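TRNA threonylcarbamoyladenosine biosynthesis protein TsaB (Pseudomonas aeruginosa, PDB 5BR9) probably takes part in making the threonylcarbamoyladenosine modification (t6A37) of tRNA, as a TsaB member of the KAE1/TsaD family. Local coordinates at residues Q88-L99 with A206-E216; V101-Q109 with E118-A126. One frame throughout, in Å; residues are numbered along the deposited sequence.

Contact 1 of 2, residues Q88-L99 with A206-E216; sequences QGLAFALQRPVL and AWARGEGVEAE
Phe92 and Trp207 both hold CG anti to the backbone N (chi1 -179° and -178°), which swings the Phe92 ring to Glu216 and the Trp207 ring to Pro97. Between these two rings, the loop after helix 196-208 meets the start of strand 98-101 at a single bridge. This is an outermost strand, within this chain, of the first five-stranded sheet of the actin-like ATPase fold. Val98 and Val213 form the bridge, an antiparallel hydrogen-bonded pair. Val98 N donates to Val213 O at 2.7 Å, and Val213 N donates to Val98 O at 2.9 Å. Gly212 CA adds a CA-H...O contact to the same Val98 O.

At one end, Pro97 CG meets the edge of the Trp207 ring at CZ3, 3.4 Å away, and the two side chains cross at about a right angle. Leu99 packs beside them. Its CD1 lies against Trp207 CB, and Leu99 CD2 reaches Gly212 N at 3.6 Å. Gly210 ends the last helical turn in a Schellman motif, which turns the chain toward the strand.

At the other end, Ala215 CB points at helix 77-94 and touches Gln88 O at 3.6 Å. Glu216 bends at chi2 and sets CG in plane at the Phe92 ring edge, 3.6 Å from Phe92 CE1, although this glutamate is poorly ordered. The Phe92 side chain also packs on Leu90 of the second subunit, so the contact borders the dimer interface. A water beside the two backbones accepts from Ala215 N at 3.0 Å.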
ATOM      1  N   GLN A  88      -0.694   0.022  -8.348  1.00 28.97           N
ATOM      2  CA  GLN A  88      -2.116  -0.056  -8.662  1.00 27.35           C
ATOM      3  C   GLN A  88      -2.744   1.329  -8.875  1.00 26.38           C
ATOM      4  O   GLN A  88      -3.559   1.521  -9.775  1.00 28.68           O
ATOM      5  CB  GLN A  88      -2.847  -0.802  -7.548  1.00 29.69           C
ATOM      6  CG  GLN A  88      -2.743  -2.331  -7.670  1.00 31.95           C
ATOM      7  CD  GLN A  88      -3.589  -3.063  -6.623  1.00 41.79           C
ATOM      8  OE1 GLN A  88      -4.299  -4.009  -6.942  1.00 54.13           O
ATOM      9  NE2 GLN A  88      -3.503  -2.620  -5.367  1.00 37.78           N
ATOM     10  N   GLY A  89      -2.413   2.276  -8.001  1.00 28.31           N
ATOM     11  CA  GLY A  89      -2.906   3.638  -8.134  1.00 29.48           C
ATOM     12  C   GLY A  89      -2.411   4.315  -9.411  1.00 28.28           C
ATOM     13  O   GLY A  89      -3.189   4.931 -10.144  1.00 22.47           O
ATOM     14  N   LEU A  90      -1.114   4.182  -9.676  1.00 26.23           N
ATOM     15  CA  LEU A  90      -0.488   4.750 -10.860  1.00 25.48           C
ATOM     16  C   LEU A  90      -1.192   4.188 -12.081  1.00 31.56           C
ATOM     17  O   LEU A  90      -1.605   4.931 -12.973  1.00 30.42           O
ATOM     18  CB  LEU A  90       1.012   4.426 -10.912  1.00 26.59           C
ATOM     19  CG  LEU A  90       1.974   5.085  -9.931  1.00 25.09           C
ATOM     20  CD1 LEU A  90       3.352   4.524 -10.158  1.00 25.61           C
ATOM     21  CD2 LEU A  90       2.001   6.605 -10.116  1.00 26.14           C
ATOM     22  N   ALA A  91      -1.344   2.866 -12.082  1.00 29.99           N
ATOM     23  CA  ALA A  91      -1.834   2.143 -13.236  1.00 27.25           C
ATOM     24  C   ALA A  91      -3.302   2.411 -13.495  1.00 22.43           C
ATOM     25  O   ALA A  91      -3.716   2.511 -14.642  1.00 26.38           O
ATOM     26  CB  ALA A  91      -1.590   0.655 -13.061  1.00 22.27           C
ATOM     27  N   PHE A  92      -4.083   2.563 -12.433  1.00 27.50           N
ATOM     28  CA  PHE A  92      -5.509   2.870 -12.567  1.00 23.90           C
ATOM     29  C   PHE A  92      -5.708   4.261 -13.184  1.00 29.53           C
ATOM     30  O   PHE A  92      -6.605   4.483 -14.009  1.00 31.43           O
ATOM     31  CB  PHE A  92      -6.179   2.790 -11.214  1.00 21.72           C
ATOM     32  CG  PHE A  92      -7.664   3.056 -11.228  1.00 22.17           C
ATOM     33  CD1 PHE A  92      -8.568   2.023 -11.413  1.00 27.05           C
ATOM     34  CD2 PHE A  92      -8.147   4.328 -11.003  1.00 22.47           C
ATOM     35  CE1 PHE A  92      -9.926   2.256 -11.375  1.00 25.49           C
ATOM     36  CE2 PHE A  92      -9.506   4.576 -10.981  1.00 28.14           C
ATOM     37  CZ  PHE A  92     -10.398   3.535 -11.169  1.00 28.95           C
ATOM     38  N   ALA A  93      -4.892   5.211 -12.741  1.00 24.07           N
ATOM     39  CA  ALA A  93      -5.000   6.576 -13.229  1.00 26.35           C
ATOM     40  C   ALA A  93      -4.551   6.707 -14.683  1.00 23.67           C
ATOM     41  O   ALA A  93      -5.169   7.443 -15.445  1.00 24.03           O
ATOM     42  CB  ALA A  93      -4.205   7.503 -12.347  1.00 21.77           C
ATOM     43  N   LEU A  94      -3.494   5.987 -15.068  1.00 24.47           N
ATOM     44  CA  LEU A  94      -2.983   6.051 -16.440  1.00 26.24           C
ATOM     45  C   LEU A  94      -3.836   5.189 -17.363  1.00 29.54           C
ATOM     46  O   LEU A  94      -3.896   5.436 -18.573  1.00 28.41           O
ATOM     47  CB  LEU A  94      -1.512   5.591 -16.530  1.00 20.41           C
ATOM     48  CG  LEU A  94      -0.411   6.405 -15.844  1.00 27.34           C
ATOM     49  CD1 LEU A  94       0.909   5.640 -15.840  1.00 21.29           C
ATOM     50  CD2 LEU A  94      -0.234   7.821 -16.467  1.00 22.59           C
ATOM     51  N   GLN A  95      -4.496   4.194 -16.763  1.00 26.67           N
ATOM     52  CA  GLN A  95      -5.221   3.127 -17.468  1.00 24.35           C
ATOM     53  C   GLN A  95      -4.234   2.279 -18.246  1.00 27.77           C
ATOM     54  O   GLN A  95      -4.389   2.048 -19.442  1.00 31.39           O
ATOM     55  CB  GLN A  95      -6.323   3.687 -18.377  1.00 24.20           C
ATOM     56  CG  GLN A  95      -7.288   4.604 -17.627  1.00 25.76           C
ATOM     57  CD  GLN A  95      -8.512   4.970 -18.431  1.00 33.78           C
ATOM     58  OE1 GLN A  95      -8.546   4.808 -19.658  1.00 29.83           O
ATOM     59  NE2 GLN A  95      -9.534   5.471 -17.747  1.00 27.98           N
ATOM     60  N   ARG A  96      -3.214   1.822 -17.534  1.00 22.52           N
ATOM     61  CA  ARG A  96      -2.172   0.951 -18.076  1.00 23.46           C
ATOM     62  C   ARG A  96      -2.064  -0.317 -17.238  1.00 26.82           C
ATOM     63  O   ARG A  96      -2.479  -0.330 -16.082  1.00 25.75           O
ATOM     64  CB  ARG A  96      -0.823   1.673 -18.112  1.00 20.77           C
ATOM     65  CG  ARG A  96      -0.765   2.813 -19.083  1.00 23.20           C
ATOM     66  CD  ARG A  96      -0.919   2.317 -20.536  1.00 20.20           C
ATOM     67  NE  ARG A  96      -0.957   3.471 -21.433  1.00 28.92           N
ATOM     68  CZ  ARG A  96      -1.015   3.409 -22.760  1.00 26.26           C
ATOM     69  NH1 ARG A  96      -1.042   2.233 -23.379  1.00 22.37           N
ATOM     70  NH2 ARG A  96      -1.037   4.539 -23.468  1.00 30.83           N
ATOM     71  N   PRO A  97      -1.536  -1.398 -17.825  1.00 32.89           N
ATOM     72  CA  PRO A  97      -1.477  -2.658 -17.058  1.00 27.08           C
ATOM     73  C   PRO A  97      -0.298  -2.768 -16.078  1.00 23.36           C
ATOM     74  O   PRO A  97       0.643  -1.975 -16.147  1.00 24.64           O
ATOM     75  CB  PRO A  97      -1.402  -3.734 -18.160  1.00 27.22           C
ATOM     76  CG  PRO A  97      -0.904  -3.047 -19.362  1.00 27.75           C
ATOM     77  CD  PRO A  97      -1.211  -1.578 -19.255  1.00 21.28           C
ATOM     78  N   VAL A  98      -0.360  -3.726 -15.149  1.00 26.53           N
ATOM     79  CA  VAL A  98       0.750  -3.926 -14.222  1.00 25.21           C
ATOM     80  C   VAL A  98       1.302  -5.329 -14.404  1.00 23.65           C
ATOM     81  O   VAL A  98       0.581  -6.252 -14.770  1.00 24.73           O
ATOM     82  CB  VAL A  98       0.365  -3.719 -12.726  1.00 29.39           C
ATOM     83  CG1 VAL A  98      -0.347  -2.424 -12.514  1.00 35.49           C
ATOM     84  CG2 VAL A  98      -0.407  -4.884 -12.172  1.00 23.90           C
ATOM     85  N   LEU A  99       2.586  -5.463 -14.103  1.00 25.26           N
ATOM     86  CA  LEU A  99       3.337  -6.703 -14.214  1.00 23.71           C
ATOM     87  C   LEU A  99       3.936  -7.093 -12.861  1.00 26.60           C
ATOM     88  O   LEU A  99       4.902  -6.487 -12.403  1.00 27.88           O
ATOM     89  CB  LEU A  99       4.457  -6.541 -15.246  1.00 30.59           C
ATOM     90  CG  LEU A  99       4.030  -6.342 -16.698  1.00 32.07           C
ATOM     91  CD1 LEU A  99       5.151  -5.754 -17.537  1.00 28.95           C
ATOM     92  CD2 LEU A  99       3.616  -7.682 -17.263  1.00 31.34           C
ATOM     93  N   ALA A 206       8.187 -10.473 -20.004  1.00 20.81           N
ATOM     94  CA  ALA A 206       6.794 -10.705 -19.648  1.00 20.64           C
ATOM     95  C   ALA A 206       5.858  -9.868 -20.511  1.00 27.73           C
ATOM     96  O   ALA A 206       4.815 -10.347 -20.970  1.00 31.26           O
ATOM     97  CB  ALA A 206       6.570 -10.400 -18.146  1.00 18.24           C
ATOM     98  N   TRP A 207       6.250  -8.626 -20.766  1.00 27.10           N
ATOM     99  CA  TRP A 207       5.419  -7.727 -21.568  1.00 23.83           C
ATOM    100  C   TRP A 207       5.316  -8.231 -23.011  1.00 23.24           C
ATOM    101  O   TRP A 207       4.240  -8.190 -23.609  1.00 29.64           O
ATOM    102  CB  TRP A 207       5.989  -6.307 -21.531  1.00 23.15           C
ATOM    103  CG  TRP A 207       5.195  -5.262 -22.282  1.00 29.30           C
ATOM    104  CD1 TRP A 207       5.626  -4.525 -23.352  1.00 21.62           C
ATOM    105  CD2 TRP A 207       3.853  -4.810 -21.996  1.00 28.95           C
ATOM    106  NE1 TRP A 207       4.636  -3.652 -23.753  1.00 29.15           N
ATOM    107  CE2 TRP A 207       3.543  -3.799 -22.937  1.00 30.22           C
ATOM    108  CE3 TRP A 207       2.885  -5.169 -21.046  1.00 29.76           C
ATOM    109  CZ2 TRP A 207       2.297  -3.156 -22.968  1.00 25.73           C
ATOM    110  CZ3 TRP A 207       1.656  -4.520 -21.067  1.00 26.63           C
ATOM    111  CH2 TRP A 207       1.374  -3.521 -22.020  1.00 27.94           C
ATOM    112  N   ALA A 208       6.434  -8.704 -23.558  1.00 24.00           N
ATOM    113  CA  ALA A 208       6.466  -9.247 -24.922  1.00 30.17           C
ATOM    114  C   ALA A 208       5.636 -10.522 -25.067  1.00 35.29           C
ATOM    115  O   ALA A 208       5.227 -10.848 -26.170  1.00 34.74           O
ATOM    116  CB  ALA A 208       7.898  -9.523 -25.364  1.00 22.09           C
ATOM    117  N   ARG A 209       5.406 -11.243 -23.966  1.00 38.12           N
ATOM    118  CA  ARG A 209       4.553 -12.443 -23.988  1.00 30.92           C
ATOM    119  C   ARG A 209       3.086 -12.056 -23.901  1.00 27.65           C
ATOM    120  O   ARG A 209       2.211 -12.908 -23.960  1.00 27.80           O
ATOM    121  CB  ARG A 209       4.874 -13.399 -22.832  1.00 26.29           C
ATOM    122  CG  ARG A 209       6.142 -14.217 -22.997  1.00 31.98           C
ATOM    123  CD  ARG A 209       6.201 -15.357 -21.966  1.00 27.17           C
ATOM    124  NE  ARG A 209       6.472 -14.873 -20.614  1.00 29.15           N
ATOM    125  CZ  ARG A 209       7.694 -14.645 -20.138  1.00 33.88           C
ATOM    126  NH1 ARG A 209       8.760 -14.854 -20.907  1.00 35.46           N
ATOM    127  NH2 ARG A 209       7.853 -14.196 -18.896  1.00 29.04           N
ATOM    128  N   GLY A 210       2.826 -10.766 -23.721  1.00 28.10           N
ATOM    129  CA  GLY A 210       1.466 -10.286 -23.607  1.00 28.87           C
ATOM    130  C   GLY A 210       0.888 -10.335 -22.209  1.00 28.35           C
ATOM    131  O   GLY A 210      -0.321 -10.265 -22.043  1.00 31.44           O
ATOM    132  N   GLU A 211       1.741 -10.458 -21.196  1.00 27.63           N
ATOM    133  CA  GLU A 211       1.268 -10.416 -19.818  1.00 27.24           C
ATOM    134  C   GLU A 211       0.939  -8.988 -19.440  1.00 29.41           C
ATOM    135  O   GLU A 211       1.258  -8.056 -20.175  1.00 33.30           O
ATOM    136  CB  GLU A 211       2.303 -10.992 -18.869  1.00 26.40           C
ATOM    137  CG  GLU A 211       2.561 -12.479 -19.088  1.00 33.26           C
ATOM    138  CD  GLU A 211       3.609 -13.032 -18.127  1.00 43.61           C
ATOM    139  OE1 GLU A 211       4.298 -14.006 -18.497  1.00 42.62           O
ATOM    140  OE2 GLU A 211       3.747 -12.489 -17.008  1.00 45.03           O
ATOM    141  N   GLY A 212       0.306  -8.810 -18.290  1.00 28.42           N
ATOM    142  CA  GLY A 212      -0.092  -7.488 -17.859  1.00 29.50           C
ATOM    143  C   GLY A 212      -1.532  -7.546 -17.423  1.00 34.05           C
ATOM    144  O   GLY A 212      -2.364  -8.138 -18.089  1.00 30.96           O
ATOM    145  N   VAL A 213      -1.823  -6.939 -16.282  1.00 38.19           N
ATOM    146  CA  VAL A 213      -3.128  -7.066 -15.670  1.00 38.33           C
ATOM    147  C   VAL A 213      -3.649  -5.658 -15.461  1.00 36.73           C
ATOM    148  O   VAL A 213      -2.865  -4.764 -15.177  1.00 38.88           O
ATOM    149  CB  VAL A 213      -3.014  -7.878 -14.368  1.00 38.69           C
ATOM    150  CG1 VAL A 213      -4.237  -7.713 -13.519  1.00 46.16           C
ATOM    151  CG2 VAL A 213      -2.764  -9.361 -14.700  1.00 31.19           C
ATOM    152  N   GLU A 214      -4.945  -5.424 -15.636  1.00 40.77           N
ATOM    153  CA  GLU A 214      -5.443  -4.082 -15.351  1.00 46.56           C
ATOM    154  C   GLU A 214      -5.614  -3.927 -13.834  1.00 43.50           C
ATOM    155  O   GLU A 214      -5.769  -4.911 -13.105  1.00 41.07           O
ATOM    156  CB  GLU A 214      -6.742  -3.768 -16.112  1.00 58.32           C
ATOM    157  CG  GLU A 214      -7.963  -4.601 -15.755  1.00 77.98           C
ATOM    158  CD  GLU A 214      -9.235  -4.096 -16.440  1.00 88.74           C
ATOM    159  OE1 GLU A 214      -9.529  -2.883 -16.352  1.00 89.58           O
ATOM    160  OE2 GLU A 214      -9.933  -4.911 -17.079  1.00 93.33           O
ATOM    161  N   ALA A 215      -5.549  -2.681 -13.377  1.00 40.92           N
ATOM    162  CA  ALA A 215      -5.491  -2.349 -11.957  1.00 42.08           C
ATOM    163  C   ALA A 215      -6.693  -2.847 -11.151  1.00 43.05           C
ATOM    164  O   ALA A 215      -6.531  -3.256 -10.008  1.00 43.27           O
ATOM    165  CB  ALA A 215      -5.343  -0.833 -11.793  1.00 43.99           C
ATOM    166  N   GLU A 216      -7.883  -2.821 -11.747  1.00 50.07           N
ATOM    167  CA  GLU A 216      -9.106  -3.283 -11.083  1.00 53.13           C
ATOM    168  C   GLU A 216      -9.195  -4.810 -10.995  1.00 58.16           C
ATOM    169  O   GLU A 216     -10.028  -5.352 -10.268  1.00 60.04           O
ATOM    170  CB  GLU A 216     -10.350  -2.766 -11.812  1.00 59.98           C
ATOM    171  CG  GLU A 216     -10.449  -1.258 -11.948  1.00 70.07           C
ATOM    172  CD  GLU A 216     -10.085  -0.776 -13.345  1.00 72.17           C
ATOM    173  OE1 GLU A 216     -10.798   0.112 -13.867  1.00 77.47           O
ATOM    174  OE2 GLU A 216      -9.093  -1.290 -13.917  1.00 60.01           O
TER
HETATM  175  O   HOH W   1      -4.874  -0.497 -15.260  1.00 40.60           O

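Contact 2 of 2, residues V101-Q109 with E118-A126; sequences VSDLAILAQ and ERVAAAIDA
Leu104, Leu107 and Ile124 meet in one apolar cluster where helix 103-115 lies on strand 119-125. The helix follows the last strand of the first sheet and packs on the central strand of the second, in a protein of the actin-like ATPase clan. The axes of the short segments approach to 7.8 Å at an angle of 132°.

Leu104 has CG anti to the carbonyl carbon (chi1 -67°), and its CD2 branch reaches the strand. Leu104 CD2 lies 3.8 Å from Ala122 CB and also 3.8 Å from Ile124 CG1. Leu107 CD1 comes to the same isoleucine, 3.6 Å from Ile124 CG1. Ile124 answers with its longer branch: CG1 is anti to the carbonyl carbon (chi1 -66°), and both CG1 and CD1 touch the two leucines. These side chains cross at a slant. The small Ala122 lets the helix come close, and Ala122 CB sits 3.5 Å from Leu104 O. One helical turn after Leu104, Ala108 CB lies 4.2 Å from Val120 CB, and Val120 CG1 lies near Ala108 CA.

Asp103 touches only with its CB, 4.1 Å from Ile124 CD1. Its carboxylate turns from the strand, and OD1 accepts from Gly73 N. Ser102 is the N-cap: OG accepts weakly from Leu104 N and Ala105 N and bonds to Glu149 OE2. Leu199 of helix 196-208 packs on Ile106, and Leu202 on Ala105 and Gln109.

The touching side-chain atoms are all carbon. The hold is therefore van der Waals and hydrophobic, set by shape. The polar ends of Ser102 and Asp103 take no part across it.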
ATOM      1  N   VAL A 101       6.210  -9.316 -10.634  1.00 21.32           N
ATOM      2  CA  VAL A 101       7.395 -10.114 -10.885  1.00 20.47           C
ATOM      3  C   VAL A 101       8.004 -10.564  -9.563  1.00 28.66           C
ATOM      4  O   VAL A 101       8.146  -9.777  -8.612  1.00 24.01           O
ATOM      5  CB  VAL A 101       8.430  -9.334 -11.720  1.00 27.16           C
ATOM      6  CG1 VAL A 101       9.695 -10.145 -11.896  1.00 23.79           C
ATOM      7  CG2 VAL A 101       7.855  -8.938 -13.069  1.00 30.43           C
ATOM      8  N   SER A 102       8.366 -11.837  -9.511  1.00 20.13           N
ATOM      9  CA  SER A 102       8.938 -12.403  -8.316  1.00 19.95           C
ATOM     10  C   SER A 102      10.286 -11.806  -7.974  1.00 18.84           C
ATOM     11  O   SER A 102      11.154 -11.694  -8.824  1.00 24.70           O
ATOM     12  CB  SER A 102       9.086 -13.927  -8.469  1.00 19.49           C
ATOM     13  OG  SER A 102       9.898 -14.419  -7.431  1.00 21.88           O
ATOM     14  N   ASP A 103      10.487 -11.492  -6.699  1.00 25.63           N
ATOM     15  CA  ASP A 103      11.781 -11.025  -6.253  1.00 24.44           C
ATOM     16  C   ASP A 103      12.866 -12.105  -6.263  1.00 24.99           C
ATOM     17  O   ASP A 103      14.050 -11.782  -6.345  1.00 25.43           O
ATOM     18  CB  ASP A 103      11.657 -10.402  -4.871  1.00 20.48           C
ATOM     19  CG  ASP A 103      11.176  -8.951  -4.953  1.00 26.99           C
ATOM     20  OD1 ASP A 103       9.999  -8.675  -4.680  1.00 25.65           O
ATOM     21  OD2 ASP A 103      11.994  -8.080  -5.299  1.00 28.12           O
ATOM     22  N   LEU A 104      12.474 -13.376  -6.196  1.00 25.38           N
ATOM     23  CA  LEU A 104      13.439 -14.475  -6.364  1.00 21.38           C
ATOM     24  C   LEU A 104      13.969 -14.478  -7.810  1.00 21.14           C
ATOM     25  O   LEU A 104      15.180 -14.597  -8.042  1.00 24.63           O
ATOM     26  CB  LEU A 104      12.785 -15.835  -6.002  1.00 20.66           C
ATOM     27  CG  LEU A 104      12.424 -16.018  -4.510  1.00 25.82           C
ATOM     28  CD1 LEU A 104      11.431 -17.141  -4.284  1.00 20.00           C
ATOM     29  CD2 LEU A 104      13.675 -16.249  -3.640  1.00 19.54           C
ATOM     30  N   ALA A 105      13.068 -14.303  -8.780  1.00 25.97           N
ATOM     31  CA  ALA A 105      13.479 -14.168 -10.187  1.00 22.99           C
ATOM     32  C   ALA A 105      14.374 -12.952 -10.366  1.00 30.88           C
ATOM     33  O   ALA A 105      15.403 -13.031 -11.047  1.00 26.02           O
ATOM     34  CB  ALA A 105      12.259 -14.075 -11.120  1.00 17.39           C
ATOM     35  N   ILE A 106      14.012 -11.837  -9.731  1.00 18.14           N
ATOM     36  CA  ILE A 106      14.808 -10.628  -9.907  1.00 27.77           C
ATOM     37  C   ILE A 106      16.245 -10.857  -9.426  1.00 24.02           C
ATOM     38  O   ILE A 106      17.213 -10.457 -10.092  1.00 22.85           O
ATOM     39  CB  ILE A 106      14.160  -9.432  -9.197  1.00 24.91           C
ATOM     40  CG1 ILE A 106      12.788  -9.152  -9.801  1.00 20.50           C
ATOM     41  CG2 ILE A 106      15.047  -8.215  -9.323  1.00 22.84           C
ATOM     42  CD1 ILE A 106      11.947  -8.213  -8.954  1.00 22.73           C
ATOM     43  N   LEU A 107      16.377 -11.491  -8.263  1.00 25.60           N
ATOM     44  CA  LEU A 107      17.685 -11.889  -7.737  1.00 26.22           C
ATOM     45  C   LEU A 107      18.459 -12.752  -8.730  1.00 21.00           C
ATOM     46  O   LEU A 107      19.660 -12.619  -8.869  1.00 25.97           O
ATOM     47  CB  LEU A 107      17.527 -12.699  -6.462  1.00 26.92           C
ATOM     48  CG  LEU A 107      17.345 -12.014  -5.129  1.00 32.45           C
ATOM     49  CD1 LEU A 107      17.270 -13.127  -4.068  1.00 25.35           C
ATOM     50  CD2 LEU A 107      18.502 -11.062  -4.888  1.00 26.70           C
ATOM     51  N   ALA A 108      17.758 -13.705  -9.337  1.00 22.09           N
ATOM     52  CA  ALA A 108      18.365 -14.632 -10.272  1.00 19.62           C
ATOM     53  C   ALA A 108      18.866 -13.859 -11.485  1.00 23.00           C
ATOM     54  O   ALA A 108      20.001 -14.039 -11.910  1.00 27.15           O
ATOM     55  CB  ALA A 108      17.370 -15.696 -10.682  1.00 19.10           C
ATOM     56  N   GLN A 109      18.021 -12.969 -12.005  1.00 24.97           N
ATOM     57  CA  GLN A 109      18.378 -12.177 -13.167  1.00 27.41           C
ATOM     58  C   GLN A 109      19.568 -11.287 -12.815  1.00 32.53           C
ATOM     59  O   GLN A 109      20.485 -11.114 -13.632  1.00 33.46           O
ATOM     60  CB  GLN A 109      17.207 -11.319 -13.649  1.00 31.95           C
ATOM     61  CG  GLN A 109      17.433 -10.742 -15.047  1.00 28.99           C
ATOM     62  CD  GLN A 109      17.316 -11.814 -16.111  1.00 25.63           C
ATOM     63  OE1 GLN A 109      16.585 -12.784 -15.938  1.00 27.21           O
ATOM     64  NE2 GLN A 109      18.042 -11.655 -17.207  1.00 27.76           N
ATOM     65  N   GLU A 118      24.301 -18.946 -14.894  1.00 31.84           N
ATOM     66  CA  GLU A 118      23.142 -19.285 -15.702  1.00 28.95           C
ATOM     67  C   GLU A 118      22.184 -20.187 -14.953  1.00 33.72           C
ATOM     68  O   GLU A 118      21.053 -20.404 -15.384  1.00 29.82           O
ATOM     69  CB  GLU A 118      23.607 -19.930 -17.000  1.00 34.95           C
ATOM     70  CG  GLU A 118      24.363 -18.921 -17.830  1.00 41.75           C
ATOM     71  CD  GLU A 118      24.618 -19.362 -19.234  1.00 49.15           C
ATOM     72  OE1 GLU A 118      24.230 -20.496 -19.587  1.00 50.00           O
ATOM     73  OE2 GLU A 118      25.202 -18.551 -19.989  1.00 57.04           O
ATOM     74  N   ARG A 119      22.647 -20.685 -13.810  1.00 31.26           N
ATOM     75  CA  ARG A 119      21.795 -21.422 -12.892  1.00 28.31           C
ATOM     76  C   ARG A 119      21.937 -20.815 -11.505  1.00 32.53           C
ATOM     77  O   ARG A 119      23.031 -20.769 -10.939  1.00 23.40           O
ATOM     78  CB  ARG A 119      22.149 -22.912 -12.898  1.00 24.17           C
ATOM     79  CG  ARG A 119      22.067 -23.497 -14.309  1.00 33.64           C
ATOM     80  CD  ARG A 119      21.783 -24.981 -14.352  1.00 33.70           C
ATOM     81  NE  ARG A 119      22.985 -25.783 -14.213  1.00 34.36           N
ATOM     82  CZ  ARG A 119      23.078 -27.061 -14.570  1.00 40.75           C
ATOM     83  NH1 ARG A 119      24.222 -27.717 -14.404  1.00 47.91           N
ATOM     84  NH2 ARG A 119      22.033 -27.680 -15.110  1.00 40.23           N
ATOM     85  N   VAL A 120      20.821 -20.337 -10.964  1.00 24.52           N
ATOM     86  CA  VAL A 120      20.838 -19.646  -9.676  1.00 23.80           C
ATOM     87  C   VAL A 120      19.771 -20.201  -8.753  1.00 25.20           C
ATOM     88  O   VAL A 120      18.604 -20.327  -9.124  1.00 24.05           O
ATOM     89  CB  VAL A 120      20.649 -18.126  -9.834  1.00 22.59           C
ATOM     90  CG1 VAL A 120      20.515 -17.479  -8.454  1.00 24.82           C
ATOM     91  CG2 VAL A 120      21.821 -17.505 -10.591  1.00 21.90           C
ATOM     92  N   ALA A 121      20.188 -20.576  -7.558  1.00 21.09           N
ATOM     93  CA  ALA A 121      19.242 -20.886  -6.501  1.00 21.37           C
ATOM     94  C   ALA A 121      19.054 -19.602  -5.677  1.00 22.18           C
ATOM     95  O   ALA A 121      19.964 -19.158  -4.993  1.00 21.24           O
ATOM     96  CB  ALA A 121      19.745 -22.061  -5.637  1.00 21.10           C
ATOM     97  N   ALA A 122      17.891 -18.979  -5.802  1.00 23.52           N
ATOM     98  CA  ALA A 122      17.593 -17.764  -5.065  1.00 21.73           C
ATOM     99  C   ALA A 122      16.943 -18.108  -3.729  1.00 22.65           C
ATOM    100  O   ALA A 122      16.039 -18.932  -3.664  1.00 24.06           O
ATOM    101  CB  ALA A 122      16.706 -16.856  -5.887  1.00 19.68           C
ATOM    102  N   ALA A 123      17.431 -17.492  -2.662  1.00 26.90           N
ATOM    103  CA  ALA A 123      16.877 -17.707  -1.337  1.00 26.17           C
ATOM    104  C   ALA A 123      16.790 -16.389  -0.603  1.00 25.40           C
ATOM    105  O   ALA A 123      17.787 -15.684  -0.475  1.00 25.60           O
ATOM    106  CB  ALA A 123      17.730 -18.717  -0.526  1.00 21.56           C
ATOM    107  N   ILE A 124      15.589 -16.073  -0.127  1.00 22.77           N
ATOM    108  CA  ILE A 124      15.314 -14.852   0.619  1.00 22.47           C
ATOM    109  C   ILE A 124      14.824 -15.233   2.003  1.00 25.84           C
ATOM    110  O   ILE A 124      13.925 -16.063   2.145  1.00 29.50           O
ATOM    111  CB  ILE A 124      14.278 -13.965  -0.120  1.00 26.03           C
ATOM    112  CG1 ILE A 124      14.863 -13.446  -1.440  1.00 21.43           C
ATOM    113  CG2 ILE A 124      13.820 -12.826   0.780  1.00 23.12           C
ATOM    114  CD1 ILE A 124      13.853 -12.712  -2.319  1.00 20.95           C
ATOM    115  N   ASP A 125      15.392 -14.606   3.020  1.00 28.03           N
ATOM    116  CA  ASP A 125      15.035 -14.910   4.386  1.00 29.64           C
ATOM    117  C   ASP A 125      13.549 -14.670   4.579  1.00 30.46           C
ATOM    118  O   ASP A 125      13.021 -13.669   4.132  1.00 25.79           O
ATOM    119  CB  ASP A 125      15.810 -14.047   5.380  1.00 27.49           C
ATOM    120  CG  ASP A 125      15.672 -14.551   6.800  1.00 38.74           C
ATOM    121  OD1 ASP A 125      15.933 -13.796   7.750  1.00 47.95           O
ATOM    122  OD2 ASP A 125      15.245 -15.705   6.969  1.00 38.74           O
ATOM    123  N   ALA A 126      12.872 -15.634   5.185  1.00 32.30           N
ATOM    124  CA  ALA A 126      11.468 -15.482   5.551  1.00 32.57           C
ATOM    125  C   ALA A 126      11.396 -15.385   7.057  1.00 33.40           C
ATOM    126  O   ALA A 126      12.393 -15.589   7.754  1.00 42.07           O
ATOM    127  CB  ALA A 126      10.626 -16.655   5.038  1.00 26.12           C
TER

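In the fold
From the N terminus the chain lays down four strands of the first sheet, then helix 77-94, where the first segment of contact 1 begins. Strand 98-101 adds the fifth strand, and helix 103-115 follows directly into contact 2. Contact 2 closes a short loop: the helix ends, a few residues turn, and strand 119-125 starts the second sheet. The chain then builds that sheet and returns through helix 196-208 to close the much longer loop of contact 1. Contact 2 thus lies wholly within contact 1's loop, and the two do not cross. Their centres are about 23 Å apart. Contact 1 ties the chain's late segment back to the first sheet and helix 77-94. Contact 2 lays helix 103-115 on the second sheet.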